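Local structure of germination protein (Bacillus megaterium, 6O59) at residues Ala55-Asn68 / Leu79-Asn91. The protein is the A subunit of a spore germinant receptor, here its N-terminal domain, and probably helps trigger germination in response to germinants. Sequence-based numbering, arbitrary orientation.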
# COMPACT_ATOMS: atom_id res chain seq x y z
N ALA A 55 2.56 -10.36 16.26
CA ALA A 55 3.67 -10.88 17.09
C ALA A 55 4.98 -10.04 16.97
O ALA A 55 5.61 -9.77 17.99
CB ALA A 55 3.94 -12.33 16.74
N ILE A 56 5.36 -9.62 15.74
CA ILE A 56 6.57 -8.83 15.47
C ILE A 56 6.38 -7.39 16.01
O ILE A 56 7.26 -6.90 16.74
CB ILE A 56 6.95 -8.87 13.97
CG1 ILE A 56 7.41 -10.30 13.60
CG2 ILE A 56 8.05 -7.82 13.62
CD1 ILE A 56 7.33 -10.68 12.14
N GLN A 57 5.23 -6.76 15.69
CA GLN A 57 4.88 -5.42 16.19
C GLN A 57 4.82 -5.43 17.71
O GLN A 57 5.36 -4.52 18.34
CB GLN A 57 3.54 -4.97 15.62
CG GLN A 57 3.61 -4.63 14.13
CD GLN A 57 2.40 -3.87 13.71
OE1 GLN A 57 2.20 -2.72 14.11
NE2 GLN A 57 1.57 -4.48 12.90
N ASP A 58 4.24 -6.48 18.31
CA ASP A 58 4.14 -6.67 19.75
C ASP A 58 5.53 -6.66 20.37
O ASP A 58 5.76 -5.93 21.33
CB ASP A 58 3.44 -8.01 20.08
CG ASP A 58 1.94 -8.04 19.89
OD1 ASP A 58 1.38 -7.03 19.40
OD2 ASP A 58 1.32 -9.07 20.23
N TYR A 59 6.45 -7.46 19.79
CA TYR A 59 7.82 -7.59 20.27
C TYR A 59 8.51 -6.22 20.24
O TYR A 59 9.00 -5.75 21.27
CB TYR A 59 8.61 -8.62 19.44
CG TYR A 59 10.11 -8.56 19.64
CD1 TYR A 59 10.91 -7.80 18.79
CD2 TYR A 59 10.73 -9.26 20.67
CE1 TYR A 59 12.29 -7.69 19.00
CE2 TYR A 59 12.10 -9.19 20.87
CZ TYR A 59 12.88 -8.40 20.04
OH TYR A 59 14.24 -8.33 20.22
N LEU A 60 8.50 -5.57 19.06
CA LEU A 60 9.16 -4.30 18.80
C LEU A 60 8.56 -3.14 19.57
O LEU A 60 9.29 -2.46 20.30
CB LEU A 60 9.13 -4.01 17.30
CG LEU A 60 10.04 -4.90 16.44
CD1 LEU A 60 9.78 -4.66 14.96
CD2 LEU A 60 11.54 -4.72 16.79
N LEU A 61 7.24 -2.91 19.41
CA LEU A 61 6.53 -1.77 20.00
C LEU A 61 6.25 -1.91 21.50
O LEU A 61 5.93 -0.91 22.13
CB LEU A 61 5.24 -1.48 19.23
CG LEU A 61 5.38 -1.26 17.72
CD1 LEU A 61 4.04 -1.09 17.07
CD2 LEU A 61 6.27 -0.09 17.40
N GLN A 62 6.39 -3.11 22.08
CA GLN A 62 6.21 -3.25 23.53
C GLN A 62 7.57 -3.48 24.18
O GLN A 62 7.64 -3.55 25.40
CB GLN A 62 5.24 -4.37 23.92
CG GLN A 62 3.79 -4.16 23.51
CD GLN A 62 2.98 -5.43 23.50
OE1 GLN A 62 2.10 -5.61 22.65
NE2 GLN A 62 3.23 -6.35 24.44
N SER A 63 8.65 -3.59 23.35
CA SER A 63 10.06 -3.86 23.69
C SER A 63 10.12 -5.13 24.56
O SER A 63 10.34 -5.06 25.77
CB SER A 63 10.71 -2.65 24.36
OG SER A 63 12.13 -2.78 24.34
N LEU A 64 9.87 -6.29 23.92
CA LEU A 64 9.75 -7.59 24.58
C LEU A 64 11.08 -8.38 24.65
O LEU A 64 11.08 -9.54 25.10
CB LEU A 64 8.65 -8.42 23.88
CG LEU A 64 7.26 -8.53 24.57
CD1 LEU A 64 6.81 -7.24 25.24
CD2 LEU A 64 6.20 -8.99 23.59
N MET A 65 12.21 -7.72 24.31
CA MET A 65 13.55 -8.31 24.35
C MET A 65 14.09 -8.46 25.81
O MET A 65 14.31 -9.58 26.25
CB MET A 65 14.51 -7.45 23.50
CG MET A 65 15.93 -7.99 23.41
SD MET A 65 17.11 -6.73 22.87
CE MET A 65 17.37 -7.25 21.23
N LYS A 66 14.31 -7.32 26.52
CA LYS A 66 14.90 -7.14 27.87
C LYS A 66 14.73 -8.38 28.84
O LYS A 66 13.60 -8.84 29.04
CB LYS A 66 14.38 -5.83 28.56
CG LYS A 66 12.91 -5.83 29.00
CD LYS A 66 12.17 -4.54 28.64
CE LYS A 66 10.80 -4.53 29.29
NZ LYS A 66 9.87 -3.58 28.62
N ASP A 67 15.83 -8.95 29.44
CA ASP A 67 17.26 -8.60 29.33
C ASP A 67 17.82 -8.84 27.91
O ASP A 67 17.13 -9.42 27.06
CB ASP A 67 18.06 -9.45 30.35
CG ASP A 67 19.57 -9.40 30.19
OD1 ASP A 67 20.19 -8.46 30.71
OD2 ASP A 67 20.12 -10.30 29.52
N ASN A 68 19.09 -8.39 27.68
CA ASN A 68 19.93 -8.40 26.47
C ASN A 68 19.82 -7.06 25.75
O ASN A 68 20.62 -6.76 24.86
CB ASN A 68 19.68 -9.58 25.53
CG ASN A 68 20.76 -10.64 25.63
OD1 ASN A 68 21.15 -11.07 26.72
ND2 ASN A 68 21.27 -11.06 24.48
N LEU A 79 20.46 -3.78 15.16
CA LEU A 79 19.73 -4.54 14.14
C LEU A 79 20.02 -6.04 14.21
O LEU A 79 19.09 -6.84 14.18
CB LEU A 79 20.05 -3.99 12.75
CG LEU A 79 19.10 -4.33 11.61
CD1 LEU A 79 17.77 -3.63 11.79
CD2 LEU A 79 19.71 -3.94 10.28
N GLU A 80 21.31 -6.42 14.33
CA GLU A 80 21.75 -7.81 14.42
C GLU A 80 21.31 -8.44 15.76
O GLU A 80 20.87 -9.59 15.77
CB GLU A 80 23.27 -7.92 14.20
CG GLU A 80 23.67 -8.32 12.78
CD GLU A 80 23.42 -7.36 11.61
OE1 GLU A 80 23.11 -6.17 11.85
OE2 GLU A 80 23.56 -7.82 10.45
N LEU A 81 21.38 -7.69 16.86
CA LEU A 81 20.95 -8.16 18.18
C LEU A 81 19.44 -8.43 18.20
O LEU A 81 19.00 -9.43 18.78
CB LEU A 81 21.31 -7.13 19.26
CG LEU A 81 22.44 -7.48 20.24
CD1 LEU A 81 22.00 -8.48 21.31
CD2 LEU A 81 23.72 -7.87 19.53
N ILE A 82 18.65 -7.54 17.55
CA ILE A 82 17.20 -7.64 17.46
C ILE A 82 16.83 -8.81 16.55
O ILE A 82 15.90 -9.55 16.88
CB ILE A 82 16.56 -6.29 16.98
CG1 ILE A 82 16.50 -5.27 18.16
CG2 ILE A 82 15.18 -6.50 16.34
CD1 ILE A 82 16.14 -3.78 17.81
N SER A 83 17.59 -8.99 15.43
CA SER A 83 17.35 -10.05 14.45
C SER A 83 17.39 -11.44 15.10
O SER A 83 16.60 -12.29 14.70
CB SER A 83 18.33 -9.97 13.28
OG SER A 83 19.61 -10.51 13.54
N GLU A 84 18.23 -11.65 16.13
CA GLU A 84 18.38 -12.92 16.86
C GLU A 84 17.07 -13.41 17.47
O GLU A 84 16.89 -14.61 17.65
CB GLU A 84 19.44 -12.81 17.95
CG GLU A 84 20.86 -12.87 17.43
CD GLU A 84 21.95 -12.74 18.48
OE1 GLU A 84 21.61 -12.61 19.69
OE2 GLU A 84 23.14 -12.77 18.10
N ASP A 85 16.15 -12.47 17.80
CA ASP A 85 14.81 -12.75 18.34
C ASP A 85 13.79 -12.86 17.23
O ASP A 85 12.93 -13.73 17.30
CB ASP A 85 14.37 -11.67 19.34
CG ASP A 85 15.04 -11.76 20.70
OD1 ASP A 85 15.60 -12.84 21.01
OD2 ASP A 85 14.99 -10.77 21.45
N ILE A 86 13.89 -11.98 16.21
CA ILE A 86 12.95 -11.93 15.09
C ILE A 86 13.02 -13.23 14.21
O ILE A 86 11.99 -13.64 13.67
CB ILE A 86 13.13 -10.62 14.26
CG1 ILE A 86 12.72 -9.39 15.15
CG2 ILE A 86 12.33 -10.65 12.95
CD1 ILE A 86 12.35 -8.06 14.45
N VAL A 87 14.20 -13.89 14.13
CA VAL A 87 14.35 -15.14 13.36
C VAL A 87 13.40 -16.24 13.90
O VAL A 87 13.00 -17.11 13.13
CB VAL A 87 15.81 -15.64 13.26
CG1 VAL A 87 16.68 -14.68 12.47
CG2 VAL A 87 16.41 -15.94 14.63
N THR A 88 13.02 -16.17 15.20
CA THR A 88 12.09 -17.13 15.83
C THR A 88 10.64 -16.83 15.45
O THR A 88 9.74 -17.63 15.72
CB THR A 88 12.21 -17.09 17.38
OG1 THR A 88 11.55 -15.94 17.92
CG2 THR A 88 13.61 -17.16 17.88
N MET A 89 10.41 -15.64 14.86
CA MET A 89 9.09 -15.14 14.54
C MET A 89 8.78 -15.07 13.06
O MET A 89 7.62 -14.86 12.71
CB MET A 89 8.93 -13.74 15.14
CG MET A 89 9.05 -13.75 16.65
SD MET A 89 8.67 -12.16 17.36
CE MET A 89 10.27 -11.64 17.78
N GLY A 90 9.79 -15.22 12.21
CA GLY A 90 9.67 -15.16 10.76
C GLY A 90 11.02 -15.27 10.08
O GLY A 90 12.07 -15.23 10.74
N ASN A 91 11.00 -15.44 8.75
CA ASN A 91 12.20 -15.62 7.93
C ASN A 91 12.83 -14.26 7.63
O ASN A 91 12.23 -13.42 6.93
CB ASN A 91 11.86 -16.40 6.68
CG ASN A 91 11.36 -17.78 7.03
OD1 ASN A 91 11.68 -18.33 8.09
ND2 ASN A 91 10.55 -18.36 6.14
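The ring of Y59 meets M89 over one face, where the methyl CE lies 4.0 Å from the ring centroid, a CH-pi contact displaced toward the rim. The sulfur SD stands obliquely, making this a Met-aromatic pair, with CE leading and closest to Y59 CG at 3.6 Å. The bend of M89 at its last torsion (chi3 -105°) turns that methyl onto the ring. Near the ring plane, at the edge, come I82 CG2 and the carboxylate of D85, whose plane is turned 85° from the ring. Here D85 OD2 accepts from Y59 OH at 2.8 Å through its anti lone pair, the one away from the other oxygen, and the chain of M65 crosses the same carboxylate with CG 3.5 Å from OD2. With CG anti to the backbone N, M65 reaches over to I82, its CE 3.8 Å from I82 CG1.

Deeper in, L60 CD2 fits against I82 CG2 and I86 CD1, while I56 CG1 packs on M89 CB. The axes of helices 55-62 and 79-86 approach to 11.5 Å, their directions 139° apart, on one face of the antiparallel sheet that includes strands 27-34, 40-47, 120-124 and 91-95; L60 also touches I44 and F32, and I86 touches V92 and V123. Y59 thus joins apolar packing to a hydrogen bond, its hydroxyl giving the partly exposed D85 a directional partner, which would probably favour the ionised carboxylate.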